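Long-range contacts in insecticidal Delta-Endotoxin Cry8Ea1 (Bacillus Thuringiensis, PDB 3EB7), which kills underground beetle larvae such as those of Holotrichia parallela, probably, like other three-domain Cry toxins, by inserting its helical bundle into gut membranes: residues Asp5-Ala10 with Met211-Leu216; Arg488-Ser493 with Gln557-Leu562; Val509-Asp514 with Ser576-Asp581. All blocks are in the same frame, centred on the assembly; numbering follows the deposited sequence.

Contact 1. Residues Asp5-Ala10 with Met211-Leu216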
ATOM      1  N   ASP A   5      -6.288   3.817  15.830  1.00 29.78           N
ATOM      2  CA  ASP A   5      -4.999   3.567  16.511  1.00 29.66           C
ATOM      3  C   ASP A   5      -4.121   2.537  15.787  1.00 27.51           C
ATOM      4  O   ASP A   5      -2.939   2.783  15.542  1.00 27.34           O
ATOM      5  CB  ASP A   5      -5.297   3.062  17.923  1.00 30.96           C
ATOM      6  CG  ASP A   5      -4.190   3.387  18.920  1.00 36.80           C
ATOM      7  OD1 ASP A   5      -3.065   3.782  18.493  1.00 40.52           O
ATOM      8  OD2 ASP A   5      -4.463   3.233  20.155  1.00 42.74           O
ATOM      9  N   ALA A   6      -4.707   1.384  15.454  1.00 25.86           N
ATOM     10  CA  ALA A   6      -3.998   0.282  14.758  1.00 24.18           C
ATOM     11  C   ALA A   6      -3.479   0.705  13.390  1.00 22.92           C
ATOM     12  O   ALA A   6      -2.362   0.394  13.021  1.00 22.92           O
ATOM     13  CB  ALA A   6      -4.876  -0.928  14.646  1.00 22.96           C
ATOM     14  N   VAL A   7      -4.297   1.452  12.672  1.00 22.85           N
ATOM     15  CA  VAL A   7      -3.992   1.908  11.327  1.00 22.92           C
ATOM     16  C   VAL A   7      -2.932   2.994  11.406  1.00 22.84           C
ATOM     17  O   VAL A   7      -2.037   3.079  10.581  1.00 21.63           O
ATOM     18  CB  VAL A   7      -5.286   2.386  10.634  1.00 22.98           C
ATOM     19  CG1 VAL A   7      -4.989   3.228   9.401  1.00 24.45           C
ATOM     20  CG2 VAL A   7      -6.096   1.158  10.238  1.00 23.38           C
ATOM     21  N   LYS A   8      -3.030   3.804  12.456  1.00 23.35           N
ATOM     22  CA  LYS A   8      -2.039   4.809  12.735  1.00 23.57           C
ATOM     23  C   LYS A   8      -0.692   4.123  12.949  1.00 22.44           C
ATOM     24  O   LYS A   8       0.299   4.514  12.376  1.00 22.05           O
ATOM     25  CB  LYS A   8      -2.500   5.626  13.953  1.00 24.21           C
ATOM     26  CG  LYS A   8      -1.870   6.973  14.091  1.00 27.70           C
ATOM     27  CD  LYS A   8      -2.256   7.587  15.428  1.00 34.80           C
ATOM     28  CE  LYS A   8      -1.143   8.494  15.984  1.00 37.77           C
ATOM     29  NZ  LYS A   8      -0.260   7.783  16.956  1.00 38.16           N
ATOM     30  N   THR A   9      -0.674   3.068  13.752  1.00 22.48           N
ATOM     31  CA  THR A   9       0.543   2.321  14.054  1.00 22.08           C
ATOM     32  C   THR A   9       1.161   1.680  12.820  1.00 22.22           C
ATOM     33  O   THR A   9       2.362   1.810  12.572  1.00 23.10           O
ATOM     34  CB  THR A   9       0.245   1.221  15.086  1.00 22.54           C
ATOM     35  OG1 THR A   9      -0.277   1.844  16.268  1.00 25.13           O
ATOM     36  CG2 THR A   9       1.517   0.429  15.437  1.00 20.92           C
ATOM     37  N   ALA A  10       0.330   0.976  12.064  1.00 21.94           N
ATOM     38  CA  ALA A  10       0.742   0.258  10.879  1.00 21.73           C
ATOM     39  C   ALA A  10       1.265   1.209   9.805  1.00 21.74           C
ATOM     40  O   ALA A  10       2.262   0.901   9.143  1.00 21.26           O
ATOM     41  CB  ALA A  10      -0.429  -0.562  10.347  1.00 21.76           C
ATOM     42  N   MET A 211      -6.917  -3.504   6.101  1.00 18.47           N
ATOM     43  CA  MET A 211      -5.979  -4.630   6.034  1.00 19.60           C
ATOM     44  C   MET A 211      -4.948  -4.531   4.930  1.00 19.03           C
ATOM     45  O   MET A 211      -3.902  -5.141   5.015  1.00 19.17           O
ATOM     46  CB  MET A 211      -6.721  -5.981   5.959  1.00 20.88           C
ATOM     47  CG  MET A 211      -7.662  -6.233   7.154  1.00 22.63           C
ATOM     48  SD  MET A 211      -6.829  -6.066   8.765  1.00 24.44           S
ATOM     49  CE  MET A 211      -6.166  -7.730   8.893  1.00 24.12           C
ATOM     50  N   THR A 212      -5.237  -3.771   3.883  1.00 18.84           N
ATOM     51  CA  THR A 212      -4.213  -3.413   2.934  1.00 18.68           C
ATOM     52  C   THR A 212      -3.139  -2.615   3.676  1.00 19.30           C
ATOM     53  O   THR A 212      -1.948  -2.906   3.535  1.00 19.09           O
ATOM     54  CB  THR A 212      -4.791  -2.541   1.828  1.00 19.36           C
ATOM     55  OG1 THR A 212      -5.855  -3.252   1.180  1.00 20.74           O
ATOM     56  CG2 THR A 212      -3.694  -2.146   0.783  1.00 17.91           C
ATOM     57  N   LEU A 213      -3.576  -1.600   4.438  1.00 19.00           N
ATOM     58  CA  LEU A 213      -2.702  -0.775   5.265  1.00 18.92           C
ATOM     59  C   LEU A 213      -1.971  -1.556   6.359  1.00 18.49           C
ATOM     60  O   LEU A 213      -0.787  -1.362   6.539  1.00 18.02           O
ATOM     61  CB  LEU A 213      -3.496   0.378   5.928  1.00 18.32           C
ATOM     62  CG  LEU A 213      -4.125   1.389   5.005  1.00 18.71           C
ATOM     63  CD1 LEU A 213      -5.145   2.188   5.740  1.00 14.73           C
ATOM     64  CD2 LEU A 213      -3.054   2.268   4.341  1.00 14.22           C
ATOM     65  N   SER A 214      -2.684  -2.430   7.072  1.00 18.95           N
ATOM     66  CA  SER A 214      -2.142  -3.131   8.261  1.00 19.90           C
ATOM     67  C   SER A 214      -1.454  -4.472   8.007  1.00 19.98           C
ATOM     68  O   SER A 214      -0.828  -5.033   8.919  1.00 19.75           O
ATOM     69  CB  SER A 214      -3.257  -3.388   9.298  1.00 19.92           C
ATOM     70  OG  SER A 214      -3.972  -2.193   9.597  1.00 20.70           O
ATOM     71  N   VAL A 215      -1.623  -5.024   6.810  1.00 18.81           N
ATOM     72  CA  VAL A 215      -1.176  -6.372   6.571  1.00 18.08           C
ATOM     73  C   VAL A 215      -0.436  -6.384   5.253  1.00 17.76           C
ATOM     74  O   VAL A 215       0.751  -6.595   5.240  1.00 17.77           O
ATOM     75  CB  VAL A 215      -2.338  -7.439   6.591  1.00 17.80           C
ATOM     76  CG1 VAL A 215      -1.785  -8.849   6.156  1.00 18.36           C
ATOM     77  CG2 VAL A 215      -2.931  -7.568   7.959  1.00 16.62           C
ATOM     78  N   LEU A 216      -1.146  -6.139   4.160  1.00 18.35           N
ATOM     79  CA  LEU A 216      -0.559  -6.153   2.826  1.00 18.94           C
ATOM     80  C   LEU A 216       0.629  -5.231   2.620  1.00 19.33           C
ATOM     81  O   LEU A 216       1.631  -5.659   2.052  1.00 18.67           O
ATOM     82  CB  LEU A 216      -1.626  -5.905   1.743  1.00 18.72           C
ATOM     83  CG  LEU A 216      -2.767  -6.928   1.680  1.00 17.70           C
ATOM     84  CD1 LEU A 216      -3.540  -6.584   0.470  1.00 14.03           C
ATOM     85  CD2 LEU A 216      -2.274  -8.448   1.658  1.00 14.97           C
TER
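In the helical bundle of the N-terminal domain, the first helix (2-20) meets the last one (198-220) through Val7 and Ala10 on one side and Leu213 and Ser214 on the other. The axes of the two short segments come within 8.8 Å and cross at 52°. The touching patch is small, 180 Å² in all, and buried. At its centre the methyl of Ala10 is what stands between the two backbones: CB, pointing at the partner helix, rests 3.7 Å from Ser214 CA and is also near the carbonyl oxygen of Leu213. The CA atoms of Ala10 and Ser214 are 5.2 Å apart. One turn earlier, Val7 divides its two methyls between the same two neighbours. CG1, anti to the backbone N (chi1 164°), meets Leu213 CD1 at 3.8 Å, while CG2 lies 4.0 Å from Ser214 OG. The leucine branch reaches Val7 at a slant, so two methyl ends meet rather than whole side chains lying alongside each other. No hydrogen bond passes between the segments. The Ser214 hydroxyl, although it sits beside Val7 and Ala10, has its main partner in Glu210 O, one turn back in its own helix; Gln54 OE1 of helix 47-59 is also within hydrogen-bonding reach, but as modelled both are acceptors and compete for one proton. Leu213 and Ser214 lie on a locally widened pi-type turn, where Leu216 N bonds to Met211 O at 3.1 Å and the bond of Val215 N to that same oxygen is weak. On the other side of this turn, Met211 and Val215 pack against helices 133-153 and 161-191. First and last helices packed side by side fit the alpha-helical bundle that forms the N-terminal domain of three-domain Cry toxins.

Contact 2. Residues Arg488-Ser493 with Gln557-Leu562. With SO4 (sulfate ion), chain D.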
ATOM      1  N   ARG A 488       8.014   6.636 -18.576  1.00 26.88           N
ATOM      2  CA  ARG A 488       8.734   7.902 -18.659  1.00 28.30           C
ATOM      3  C   ARG A 488       9.502   8.139 -17.375  1.00 27.09           C
ATOM      4  O   ARG A 488       8.957   7.959 -16.272  1.00 27.86           O
ATOM      5  CB  ARG A 488       7.741   9.012 -18.947  1.00 28.83           C
ATOM      6  CG  ARG A 488       7.911  10.250 -18.071  1.00 36.06           C
ATOM      7  CD  ARG A 488       8.049  11.519 -18.942  1.00 42.65           C
ATOM      8  NE  ARG A 488       8.970  11.252 -20.055  1.00 43.90           N
ATOM      9  CZ  ARG A 488      10.291  11.331 -19.957  1.00 44.79           C
ATOM     10  NH1 ARG A 488      10.852  11.694 -18.781  1.00 41.62           N
ATOM     11  NH2 ARG A 488      11.033  11.054 -21.040  1.00 43.40           N
ATOM     12  N   LEU A 489      10.774   8.489 -17.511  1.00 26.49           N
ATOM     13  CA  LEU A 489      11.695   8.527 -16.372  1.00 26.20           C
ATOM     14  C   LEU A 489      12.461   9.855 -16.190  1.00 26.50           C
ATOM     15  O   LEU A 489      12.748  10.564 -17.161  1.00 27.24           O
ATOM     16  CB  LEU A 489      12.720   7.402 -16.501  1.00 26.10           C
ATOM     17  CG  LEU A 489      12.340   5.948 -16.799  1.00 26.25           C
ATOM     18  CD1 LEU A 489      13.636   5.211 -17.154  1.00 26.52           C
ATOM     19  CD2 LEU A 489      11.632   5.319 -15.580  1.00 23.52           C
ATOM     20  N   ASN A 490      12.801  10.173 -14.943  1.00 26.01           N
ATOM     21  CA  ASN A 490      13.663  11.293 -14.655  1.00 26.00           C
ATOM     22  C   ASN A 490      14.961  10.784 -14.067  1.00 25.70           C
ATOM     23  O   ASN A 490      14.963  10.230 -12.950  1.00 23.51           O
ATOM     24  CB  ASN A 490      12.961  12.358 -13.788  1.00 26.10           C
ATOM     25  CG  ASN A 490      11.951  13.188 -14.607  1.00 29.30           C
ATOM     26  OD1 ASN A 490      12.340  14.113 -15.342  1.00 31.68           O
ATOM     27  ND2 ASN A 490      10.652  12.825 -14.524  1.00 30.43           N
ATOM     28  N   ILE A 491      16.055  10.925 -14.844  1.00 25.16           N
ATOM     29  CA  ILE A 491      17.336  10.307 -14.446  1.00 25.37           C
ATOM     30  C   ILE A 491      18.163  11.342 -13.642  1.00 26.24           C
ATOM     31  O   ILE A 491      18.478  12.445 -14.142  1.00 25.55           O
ATOM     32  CB  ILE A 491      18.172   9.712 -15.664  1.00 25.82           C
ATOM     33  CG1 ILE A 491      17.320   8.936 -16.714  1.00 25.74           C
ATOM     34  CG2 ILE A 491      19.386   8.897 -15.184  1.00 24.04           C
ATOM     35  CD1 ILE A 491      16.482   7.774 -16.200  1.00 23.06           C
ATOM     36  N   ASN A 492      18.487  10.991 -12.399  1.00 26.57           N
ATOM     37  CA  ASN A 492      19.387  11.811 -11.586  1.00 27.90           C
ATOM     38  C   ASN A 492      20.855  11.716 -12.059  1.00 29.36           C
ATOM     39  O   ASN A 492      21.269  10.748 -12.710  1.00 29.34           O
ATOM     40  CB  ASN A 492      19.298  11.431 -10.118  1.00 26.91           C
ATOM     41  CG  ASN A 492      18.048  11.980  -9.427  1.00 26.68           C
ATOM     42  OD1 ASN A 492      17.255  12.725 -10.001  1.00 26.63           O
ATOM     43  ND2 ASN A 492      17.879  11.603  -8.180  1.00 25.96           N
ATOM     44  N   SER A 493      21.651  12.718 -11.735  1.00 30.79           N
ATOM     45  CA  SER A 493      22.983  12.749 -12.290  1.00 33.11           C
ATOM     46  C   SER A 493      23.872  11.676 -11.595  1.00 33.83           C
ATOM     47  O   SER A 493      23.559  11.239 -10.459  1.00 34.61           O
ATOM     48  CB  SER A 493      23.559  14.165 -12.172  1.00 32.69           C
ATOM     49  OG  SER A 493      24.337  14.252 -11.012  1.00 34.63           O
ATOM     50  N   GLN A 557      19.531  10.608 -21.879  1.00 31.61           N
ATOM     51  CA  GLN A 557      19.298  11.943 -21.347  1.00 31.88           C
ATOM     52  C   GLN A 557      18.538  11.898 -20.037  1.00 31.81           C
ATOM     53  O   GLN A 557      18.166  10.797 -19.577  1.00 31.31           O
ATOM     54  CB  GLN A 557      18.630  12.856 -22.382  1.00 31.96           C
ATOM     55  CG  GLN A 557      17.166  12.731 -22.512  1.00 35.29           C
ATOM     56  CD  GLN A 557      16.732  11.743 -23.562  1.00 41.72           C
ATOM     57  OE1 GLN A 557      17.236  10.624 -23.631  1.00 43.70           O
ATOM     58  NE2 GLN A 557      15.761  12.146 -24.386  1.00 42.30           N
ATOM     59  N   ALA A 558      18.344  13.087 -19.440  1.00 31.51           N
ATOM     60  CA  ALA A 558      17.725  13.237 -18.123  1.00 30.79           C
ATOM     61  C   ALA A 558      16.271  12.737 -18.136  1.00 30.37           C
ATOM     62  O   ALA A 558      15.805  12.127 -17.184  1.00 30.11           O
ATOM     63  CB  ALA A 558      17.821  14.676 -17.658  1.00 30.81           C
ATOM     64  N   GLN A 559      15.588  12.966 -19.245  1.00 30.72           N
ATOM     65  CA  GLN A 559      14.227  12.533 -19.432  1.00 31.49           C
ATOM     66  C   GLN A 559      14.304  11.406 -20.447  1.00 31.47           C
ATOM     67  O   GLN A 559      14.410  11.671 -21.644  1.00 32.08           O
ATOM     68  CB  GLN A 559      13.384  13.684 -19.989  1.00 31.99           C
ATOM     69  CG  GLN A 559      12.872  14.676 -18.941  1.00 34.49           C
ATOM     70  CD  GLN A 559      13.959  15.581 -18.412  1.00 39.38           C
ATOM     71  OE1 GLN A 559      14.386  16.527 -19.110  1.00 41.50           O
ATOM     72  NE2 GLN A 559      14.417  15.318 -17.156  1.00 40.13           N
ATOM     73  N   ASP A 560      14.295  10.159 -19.964  1.00 30.51           N
ATOM     74  CA  ASP A 560      14.442   8.977 -20.816  1.00 30.04           C
ATOM     75  C   ASP A 560      13.241   8.030 -20.658  1.00 30.24           C
ATOM     76  O   ASP A 560      12.342   8.266 -19.831  1.00 30.55           O
ATOM     77  CB  ASP A 560      15.790   8.263 -20.538  1.00 29.70           C
ATOM     78  CG  ASP A 560      16.496   7.768 -21.833  1.00 28.60           C
ATOM     79  OD1 ASP A 560      15.855   7.458 -22.853  1.00 26.27           O
ATOM     80  OD2 ASP A 560      17.719   7.660 -21.829  1.00 27.09           O
ATOM     81  N   THR A 561      13.185   6.998 -21.487  1.00 29.72           N
ATOM     82  CA  THR A 561      12.077   6.069 -21.423  1.00 29.31           C
ATOM     83  C   THR A 561      12.602   4.673 -21.272  1.00 27.93           C
ATOM     84  O   THR A 561      13.742   4.417 -21.607  1.00 27.09           O
ATOM     85  CB  THR A 561      11.204   6.106 -22.671  1.00 29.37           C
ATOM     86  OG1 THR A 561      12.033   5.888 -23.796  1.00 32.20           O
ATOM     87  CG2 THR A 561      10.527   7.448 -22.826  1.00 29.86           C
ATOM     88  N   LEU A 562      11.753   3.790 -20.740  1.00 26.90           N
ATOM     89  CA  LEU A 562      12.025   2.369 -20.662  1.00 25.95           C
ATOM     90  C   LEU A 562      10.778   1.626 -21.116  1.00 26.06           C
ATOM     91  O   LEU A 562       9.661   2.107 -20.960  1.00 25.38           O
ATOM     92  CB  LEU A 562      12.377   2.010 -19.236  1.00 25.62           C
ATOM     93  CG  LEU A 562      13.675   1.261 -18.881  1.00 27.12           C
ATOM     94  CD1 LEU A 562      14.899   1.600 -19.759  1.00 20.83           C
ATOM     95  CD2 LEU A 562      13.992   1.513 -17.390  1.00 26.70           C
TER
HETATM   96  S   SO4 D2008      20.546  15.883 -10.430  1.00 75.78           S
HETATM   97  O1  SO4 D2008      19.507  16.674  -9.775  1.00 76.56           O
HETATM   98  O2  SO4 D2008      20.114  15.549 -11.792  1.00 74.86           O
HETATM   99  O3  SO4 D2008      21.772  16.683 -10.513  1.00 75.52           O
HETATM  100  O4  SO4 D2008      20.768  14.671  -9.626  1.00 74.79           O
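Arg488 folds its guanidinium back over the neighbouring strand without making a hydrogen bond to it. The chain bends at chi2 and chi3, bringing NH1 to 3.4 Å from Gln559 CB; Asp560 O lies over one face of the group and Gln559 C at its edge. NH1 instead makes a weak bond to Leu489 O on its own strand. Beneath it runs a twisted antiparallel pairing. Leu489 and Asp560 form the hydrogen-bonded pair, with Leu489 N to Asp560 O at 2.8 Å; the return bond, Asp560 N to Leu489 O, is longer at 3.2 Å. Beyond the last bridge, Asn490 with Gln559, one more backbone bond is made, Ile491 N to Ala558 O, 2.6 Å and almost straight at 172°. On the arginine's face, Gln559 NE2 gives a bent bond of 3.0 Å to Asn490 OD1, the two amide planes 41° apart, while Asn490 ND2 is held by Thr440 O. On the other face Leu489 CD1 meets Leu562 CD2 at 3.7 Å. Farther on, Ser493 N binds a sulfate, probably from the crystallisation liquor. Strand 482-491 is flanked by strand 442-443 on its far edge, strand 559-567 by strand 511-517, and Phe555 packs on Leu489, Ile491 and Asp560.

Contact 3. Residues Val509-Asp514 with Ser576-Asp581; sequences VDFDLD and SVVYID
The Phe511 ring carries Val578 on one face and has Val509 O and Leu513 CD1 in plane at its edge; Tyr505 meets it edge-to-face. This is packing between the two sheets of the C-terminal beta-sandwich, a jelly-roll in three-domain Cry toxins: strand 511-517 belongs to one sheet, strand 578-588 to the other, and no hydrogen bond joins the segments. Val578 lays both methyls over one face of the ring. Its CG1 makes a CH-pi contact, 4.1 Å from the ring centroid and 13° off the ring normal, and its CG2 lies 4.0 Å from Phe511 CD2. With CG1 anti to the backbone N (chi1 -177°), both methyls are turned to the phenyl, which itself stands between its backbone N and carbonyl carbon (chi1 59°). Just before the first strand begins, Val509 crosses Val578, the first residue of the other strand, at about a right angle and adds its CG2 to the same methyl, Val578 CG2, at 4.0 Å. That methyl is thus wedged between a ring and a branched side chain. Leu513 and Ile580 continue the apolar layer, each packing on Ile564 and Ile503. Outside it, Asp512 is salt-bridged to Arg526 and Asp581 to Arg504. At the loop end, Val509 CG1 rests 3.8 Å from Ser576 OG, the hydroxyl being hydrogen-bonded with Val573 O.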
ATOM      1  N   VAL A 509       4.732 -19.847 -18.751  1.00 20.80           N
ATOM      2  CA  VAL A 509       5.428 -20.159 -20.009  1.00 20.42           C
ATOM      3  C   VAL A 509       6.847 -19.594 -20.025  1.00 21.33           C
ATOM      4  O   VAL A 509       7.127 -18.668 -19.273  1.00 21.64           O
ATOM      5  CB  VAL A 509       4.653 -19.640 -21.266  1.00 19.84           C
ATOM      6  CG1 VAL A 509       3.367 -20.379 -21.418  1.00 18.03           C
ATOM      7  CG2 VAL A 509       4.458 -18.100 -21.243  1.00 16.29           C
ATOM      8  N   ASP A 510       7.736 -20.166 -20.848  1.00 21.91           N
ATOM      9  CA  ASP A 510       9.054 -19.568 -21.114  1.00 22.68           C
ATOM     10  C   ASP A 510       8.813 -18.519 -22.221  1.00 22.45           C
ATOM     11  O   ASP A 510       7.910 -18.701 -23.013  1.00 22.25           O
ATOM     12  CB  ASP A 510      10.108 -20.581 -21.626  1.00 22.97           C
ATOM     13  CG  ASP A 510      10.191 -21.889 -20.806  1.00 26.66           C
ATOM     14  OD1 ASP A 510      10.344 -22.985 -21.448  1.00 31.62           O
ATOM     15  OD2 ASP A 510      10.133 -21.865 -19.548  1.00 27.00           O
ATOM     16  N   PHE A 511       9.635 -17.454 -22.298  1.00 22.35           N
ATOM     17  CA  PHE A 511       9.381 -16.320 -23.191  1.00 22.04           C
ATOM     18  C   PHE A 511      10.654 -15.529 -23.437  1.00 23.07           C
ATOM     19  O   PHE A 511      11.590 -15.540 -22.638  1.00 22.97           O
ATOM     20  CB  PHE A 511       8.297 -15.359 -22.613  1.00 22.07           C
ATOM     21  CG  PHE A 511       8.649 -14.782 -21.267  1.00 22.86           C
ATOM     22  CD1 PHE A 511       9.117 -13.480 -21.152  1.00 24.23           C
ATOM     23  CD2 PHE A 511       8.575 -15.572 -20.097  1.00 22.64           C
ATOM     24  CE1 PHE A 511       9.494 -12.970 -19.882  1.00 22.86           C
ATOM     25  CE2 PHE A 511       8.931 -15.069 -18.864  1.00 20.82           C
ATOM     26  CZ  PHE A 511       9.404 -13.766 -18.764  1.00 21.99           C
ATOM     27  N   ASP A 512      10.661 -14.825 -24.561  1.00 23.73           N
ATOM     28  CA  ASP A 512      11.672 -13.846 -24.894  1.00 25.11           C
ATOM     29  C   ASP A 512      11.330 -12.461 -24.251  1.00 24.78           C
ATOM     30  O   ASP A 512      10.209 -11.992 -24.339  1.00 24.50           O
ATOM     31  CB  ASP A 512      11.736 -13.730 -26.429  1.00 25.31           C
ATOM     32  CG  ASP A 512      12.487 -14.907 -27.098  1.00 29.81           C
ATOM     33  OD1 ASP A 512      13.046 -15.781 -26.387  1.00 34.16           O
ATOM     34  OD2 ASP A 512      12.551 -14.935 -28.360  1.00 32.10           O
ATOM     35  N   LEU A 513      12.297 -11.822 -23.608  1.00 24.70           N
ATOM     36  CA  LEU A 513      12.079 -10.517 -23.020  1.00 25.16           C
ATOM     37  C   LEU A 513      13.168  -9.573 -23.482  1.00 25.43           C
ATOM     38  O   LEU A 513      14.323  -9.918 -23.457  1.00 25.66           O
ATOM     39  CB  LEU A 513      12.063 -10.576 -21.476  1.00 24.75           C
ATOM     40  CG  LEU A 513      11.715  -9.258 -20.742  1.00 23.68           C
ATOM     41  CD1 LEU A 513      11.025  -9.533 -19.410  1.00 23.01           C
ATOM     42  CD2 LEU A 513      12.937  -8.322 -20.559  1.00 23.13           C
ATOM     43  N   ASP A 514      12.800  -8.380 -23.918  1.00 25.68           N
ATOM     44  CA  ASP A 514      13.799  -7.335 -23.968  1.00 26.34           C
ATOM     45  C   ASP A 514      13.374  -5.988 -23.387  1.00 25.68           C
ATOM     46  O   ASP A 514      12.180  -5.670 -23.241  1.00 25.21           O
ATOM     47  CB  ASP A 514      14.328  -7.164 -25.358  1.00 27.73           C
ATOM     48  CG  ASP A 514      13.258  -7.147 -26.347  1.00 31.36           C
ATOM     49  OD1 ASP A 514      12.383  -6.264 -26.199  1.00 36.43           O
ATOM     50  OD2 ASP A 514      13.280  -8.014 -27.254  1.00 35.44           O
ATOM     51  N   SER A 576      -1.764 -19.655 -20.815  1.00 29.64           N
ATOM     52  CA  SER A 576      -0.456 -19.092 -21.113  1.00 28.93           C
ATOM     53  C   SER A 576      -0.435 -17.599 -20.742  1.00 27.76           C
ATOM     54  O   SER A 576      -1.259 -16.833 -21.226  1.00 27.69           O
ATOM     55  CB  SER A 576      -0.138 -19.334 -22.579  1.00 28.87           C
ATOM     56  OG  SER A 576      -0.177 -20.740 -22.816  1.00 30.11           O
ATOM     57  N   VAL A 577       0.466 -17.212 -19.852  1.00 26.01           N
ATOM     58  CA  VAL A 577       0.420 -15.873 -19.266  1.00 24.82           C
ATOM     59  C   VAL A 577       1.797 -15.489 -18.714  1.00 24.58           C
ATOM     60  O   VAL A 577       2.497 -16.310 -18.117  1.00 24.86           O
ATOM     61  CB  VAL A 577      -0.729 -15.775 -18.171  1.00 26.02           C
ATOM     62  CG1 VAL A 577      -0.347 -16.518 -16.850  1.00 22.72           C
ATOM     63  CG2 VAL A 577      -1.192 -14.299 -17.895  1.00 25.26           C
ATOM     64  N   VAL A 578       2.204 -14.256 -18.989  1.00 24.02           N
ATOM     65  CA  VAL A 578       3.317 -13.589 -18.323  1.00 23.03           C
ATOM     66  C   VAL A 578       2.777 -12.358 -17.549  1.00 23.30           C
ATOM     67  O   VAL A 578       2.177 -11.451 -18.155  1.00 23.10           O
ATOM     68  CB  VAL A 578       4.360 -13.119 -19.365  1.00 22.81           C
ATOM     69  CG1 VAL A 578       5.595 -12.477 -18.711  1.00 21.84           C
ATOM     70  CG2 VAL A 578       4.776 -14.268 -20.271  1.00 22.80           C
ATOM     71  N   TYR A 579       2.979 -12.336 -16.230  1.00 22.99           N
ATOM     72  CA  TYR A 579       2.752 -11.128 -15.420  1.00 23.32           C
ATOM     73  C   TYR A 579       4.054 -10.401 -15.208  1.00 23.97           C
ATOM     74  O   TYR A 579       5.042 -11.018 -14.793  1.00 25.04           O
ATOM     75  CB  TYR A 579       2.235 -11.475 -14.040  1.00 23.22           C
ATOM     76  CG  TYR A 579       0.974 -12.249 -14.023  1.00 25.14           C
ATOM     77  CD1 TYR A 579       1.019 -13.618 -13.991  1.00 22.47           C
ATOM     78  CD2 TYR A 579      -0.277 -11.613 -14.066  1.00 25.72           C
ATOM     79  CE1 TYR A 579      -0.105 -14.361 -13.974  1.00 24.90           C
ATOM     80  CE2 TYR A 579      -1.450 -12.371 -14.074  1.00 27.24           C
ATOM     81  CZ  TYR A 579      -1.344 -13.754 -14.010  1.00 27.46           C
ATOM     82  OH  TYR A 579      -2.453 -14.603 -13.968  1.00 30.05           O
ATOM     83  N   ILE A 580       4.079  -9.108 -15.488  1.00 24.24           N
ATOM     84  CA  ILE A 580       5.258  -8.278 -15.183  1.00 25.12           C
ATOM     85  C   ILE A 580       4.970  -7.310 -14.020  1.00 24.70           C
ATOM     86  O   ILE A 580       4.030  -6.535 -14.067  1.00 24.49           O
ATOM     87  CB  ILE A 580       5.787  -7.542 -16.428  1.00 25.22           C
ATOM     88  CG1 ILE A 580       6.134  -8.571 -17.516  1.00 25.48           C
ATOM     89  CG2 ILE A 580       7.023  -6.685 -16.053  1.00 26.35           C
ATOM     90  CD1 ILE A 580       6.713  -7.915 -18.752  1.00 27.73           C
ATOM     91  N   ASP A 581       5.754  -7.419 -12.963  1.00 25.29           N
ATOM     92  CA  ASP A 581       5.532  -6.653 -11.731  1.00 26.58           C
ATOM     93  C   ASP A 581       6.279  -5.335 -11.776  1.00 26.16           C
ATOM     94  O   ASP A 581       5.664  -4.275 -11.816  1.00 26.28           O
ATOM     95  CB  ASP A 581       5.936  -7.461 -10.486  1.00 27.41           C
ATOM     96  CG  ASP A 581       6.073  -6.587  -9.198  1.00 32.64           C
ATOM     97  OD1 ASP A 581       6.903  -6.938  -8.345  1.00 37.19           O
ATOM     98  OD2 ASP A 581       5.362  -5.557  -9.008  1.00 38.71           O
TER

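In the fold
Contact 1 closes in the chain before contacts 2 and 3 open, and joins the first and last helices of the helical N-terminal domain; the other two belong to the C-terminal beta-sandwich. Their segments alternate along the chain, so the two beta contacts interlock: strand 559-567 serves contact 2, its successor 578-588 serves contact 3, and 511-517 lies beside 559-567 in the same sheet. Contact 2 is therefore pairing within a sheet, contact 3 packing between sheets. Their centres are 25 Å apart, with nearest atoms about 8 Å apart. Contact 1 lies 34 Å from contact 2 and 33 Å from contact 3, centre to centre. The sulfate touches contact 2 alone.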